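PDB 6GSZ: alpha-L-rhamnosidase from Aspergillus terreus, which probably hydrolyses terminal non-reducing alpha-L-rhamnose residues in alpha-L-rhamnosides, and binds calcium. Local coordinates for residues R24-F29 with S62-W67. Residues are numbered along the deposited sequence; the frame is centred on the assembly and turned at random. Where two conformers were deposited one is given.
With CA (calcium ion), chain I.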
loop_
_atom_site.group_PDB
_atom_site.type_symbol
_atom_site.label_atom_id
_atom_site.label_comp_id
_atom_site.label_asym_id
_atom_site.label_seq_id
_atom_site.Cartn_x
_atom_site.Cartn_y
_atom_site.Cartn_z
ATOM N N ARG A 24 2.820 -3.429 21.783
ATOM C CA ARG A 24 3.909 -2.479 21.996
ATOM C C ARG A 24 3.375 -1.066 21.792
ATOM O O ARG A 24 2.401 -0.853 21.061
ATOM C CB ARG A 24 5.074 -2.824 21.055
ATOM C CG ARG A 24 5.707 -4.182 21.374
ATOM C CD ARG A 24 6.696 -4.600 20.325
ATOM N NE ARG A 24 6.051 -4.830 19.053
ATOM C CZ ARG A 24 6.657 -4.827 17.877
ATOM N NH1 ARG A 24 7.971 -4.624 17.820
ATOM N NH2 ARG A 24 5.969 -5.000 16.743
ATOM N N VAL A 25 4.068 -0.099 22.418
ATOM C CA VAL A 25 3.640 1.277 22.490
ATOM C C VAL A 25 4.715 2.156 21.856
ATOM O O VAL A 25 5.904 1.967 22.094
ATOM C CB VAL A 25 3.352 1.704 23.948
ATOM C CG1 VAL A 25 2.708 3.075 23.991
ATOM C CG2 VAL A 25 2.511 0.650 24.668
ATOM N N SER A 26 4.286 3.177 21.139
ATOM C CA SER A 26 5.161 4.184 20.530
ATOM C C SER A 26 4.564 5.577 20.720
ATOM O O SER A 26 3.350 5.720 20.744
ATOM C CB SER A 26 5.351 3.955 19.046
ATOM O OG SER A 26 5.821 2.658 18.752
ATOM N N TRP A 27 5.415 6.588 20.839
ATOM C CA TRP A 27 4.925 7.945 20.856
ATOM C C TRP A 27 5.790 8.799 19.955
ATOM O O TRP A 27 7.019 8.739 20.033
ATOM C CB TRP A 27 4.850 8.497 22.287
ATOM C CG TRP A 27 6.062 8.228 23.135
ATOM C CD1 TRP A 27 7.101 9.071 23.436
ATOM C CD2 TRP A 27 6.262 7.055 23.924
ATOM N NE1 TRP A 27 7.942 8.445 24.305
ATOM C CE2 TRP A 27 7.467 7.226 24.640
ATOM C CE3 TRP A 27 5.527 5.865 24.089
ATOM C CZ2 TRP A 27 7.948 6.250 25.489
ATOM C CZ3 TRP A 27 6.001 4.895 24.936
ATOM C CH2 TRP A 27 7.211 5.088 25.633
ATOM N N ARG A 28 5.156 9.672 19.205
ATOM C CA ARG A 28 5.836 10.649 18.389
ATOM C C ARG A 28 5.857 12.003 19.115
ATOM O O ARG A 28 4.934 12.340 19.831
ATOM C CB ARG A 28 5.073 10.646 17.069
ATOM C CG ARG A 28 5.764 11.352 15.925
ATOM C CD ARG A 28 4.937 11.040 14.694
ATOM N NE ARG A 28 5.425 9.856 13.997
ATOM C CZ ARG A 28 4.754 9.168 13.093
ATOM N NH1 ARG A 28 5.434 8.469 12.198
ATOM N NH2 ARG A 28 3.431 9.168 13.097
ATOM N N PHE A 29 6.923 12.773 18.895
ATOM C CA PHE A 29 7.117 14.056 19.516
ATOM C C PHE A 29 6.818 15.191 18.545
ATOM O O PHE A 29 6.979 15.055 17.306
ATOM C CB PHE A 29 8.570 14.182 19.964
ATOM C CG PHE A 29 9.012 13.174 20.989
ATOM C CD1 PHE A 29 8.661 13.303 22.329
ATOM C CD2 PHE A 29 9.757 12.070 20.606
ATOM C CE1 PHE A 29 9.115 12.397 23.270
ATOM C CE2 PHE A 29 10.150 11.133 21.543
ATOM C CZ PHE A 29 9.858 11.311 22.875
ATOM N N SER A 62 11.473 5.359 22.539
ATOM C CA SER A 62 10.115 5.896 22.360
ATOM C C SER A 62 9.334 5.155 21.267
ATOM O O SER A 62 8.214 5.575 20.935
ATOM C CB SER A 62 10.214 7.404 22.048
ATOM O OG SER A 62 11.081 7.649 20.949
ATOM N N VAL A 63 9.897 4.042 20.739
ATOM C CA VAL A 63 9.283 3.332 19.620
ATOM C C VAL A 63 9.214 1.845 19.938
ATOM O O VAL A 63 10.228 1.183 20.157
ATOM C CB VAL A 63 10.089 3.558 18.321
ATOM C CG1 VAL A 63 9.498 2.733 17.169
ATOM C CG2 VAL A 63 10.142 5.026 17.957
ATOM N N LEU A 64 7.979 1.332 19.889
ATOM C CA LEU A 64 7.721 -0.118 20.058
ATOM C C LEU A 64 8.305 -0.645 21.386
ATOM O O LEU A 64 8.917 -1.743 21.435
ATOM C CB LEU A 64 8.220 -0.881 18.829
ATOM C CG LEU A 64 7.500 -0.513 17.518
ATOM C CD1 LEU A 64 8.284 -1.042 16.313
ATOM C CD2 LEU A 64 6.057 -1.015 17.445
ATOM N N VAL A 65 8.004 0.088 22.464
ATOM C CA VAL A 65 8.411 -0.330 23.805
ATOM C C VAL A 65 7.397 -1.339 24.328
ATOM O O VAL A 65 6.294 -1.461 23.779
ATOM C CB VAL A 65 8.546 0.863 24.772
ATOM C CG1 VAL A 65 9.388 1.994 24.157
ATOM C CG2 VAL A 65 7.204 1.380 25.242
ATOM N N PRO A 66 7.725 -2.140 25.358
ATOM C CA PRO A 66 6.801 -3.153 25.831
ATOM C C PRO A 66 5.509 -2.645 26.468
ATOM O O PRO A 66 5.445 -1.562 27.027
ATOM C CB PRO A 66 7.608 -3.930 26.876
ATOM C CG PRO A 66 9.050 -3.616 26.548
ATOM C CD PRO A 66 9.010 -2.176 26.062
ATOM N N TRP A 67 4.434 -3.423 26.245
ATOM C CA TRP A 67 3.227 -3.217 27.045
ATOM C C TRP A 67 3.592 -3.377 28.520
ATOM O O TRP A 67 4.171 -4.393 28.869
ATOM C CB TRP A 67 2.187 -4.248 26.619
ATOM C CG TRP A 67 0.914 -4.182 27.409
ATOM C CD1 TRP A 67 0.469 -5.096 28.337
ATOM C CD2 TRP A 67 -0.064 -3.134 27.359
ATOM N NE1 TRP A 67 -0.721 -4.674 28.877
ATOM C CE2 TRP A 67 -1.076 -3.487 28.288
ATOM C CE3 TRP A 67 -0.167 -1.940 26.644
ATOM C CZ2 TRP A 67 -2.166 -2.656 28.515
ATOM C CZ3 TRP A 67 -1.257 -1.134 26.866
ATOM C CH2 TRP A 67 -2.241 -1.491 27.796
HETATM CA CA CA I . 12.437 0.581 20.050
HETATM O O HOH W 1 10.103 -4.225 19.652
HETATM O O HOH W 2 9.419 8.389 19.028
HETATM O O HOH W 3 11.661 -1.618 20.774
HETATM O O HOH W 4 11.983 -0.392 17.855
HETATM O O HOH W 5 13.560 2.103 18.575
HETATM O O HOH W 6 14.670 -0.321 20.084
#
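Val25 and Val65 form an antiparallel, hydrogen-bonded bridge, and because two loop residues, Leu64 and Val65, stand opposite the single residue Val25, the pairing is a G1 beta bulge. It joins strand 25-30 of the N-terminal immunoglobulin-like domain to the loop between strands 53-58 and 78-86. The bridge is reciprocal: Val25 N reaches Val65 O at 2.9 Å and Val65 N returns to Val25 O at 2.8 Å. The extra residue, Leu64, has positive phi (56°); its N lies near Val25 O too, but the angle there is poor, and it donates instead to Ser26 OG at 2.8 Å. That hydroxyl stands beside its own backbone N (chi1 -55°), which brings it to the bulge. Further along, Trp27 N donates to Ser62 O at 3.0 Å.

Side chains pack on both faces of the strand. Ser62 CB sits over one face of the Trp27 indole, 3.8 Å from the centroid of the five-membered ring, a CH-pi contact, while Val65 CG2 approaches the six-membered ring obliquely at CZ3. Gln38 accepts from Trp27 NE1 and Tyr41 meets the indole edge-to-face. On the opposite face of the strand, CD2 of the bulge residue Leu64 lies over the centre of one face of the Arg24 guanidinium, whose nitrogens make salt bridges with Asp544 and Glu10.

The loop also carries part of a calcium site: Val63 O, Asp61 and four waters are among the ligands. One of those waters donates to Leu64 O, and a different, non-coordinating water links that same carbonyl to Arg24 NH1, from which it accepts at 2.8 Å.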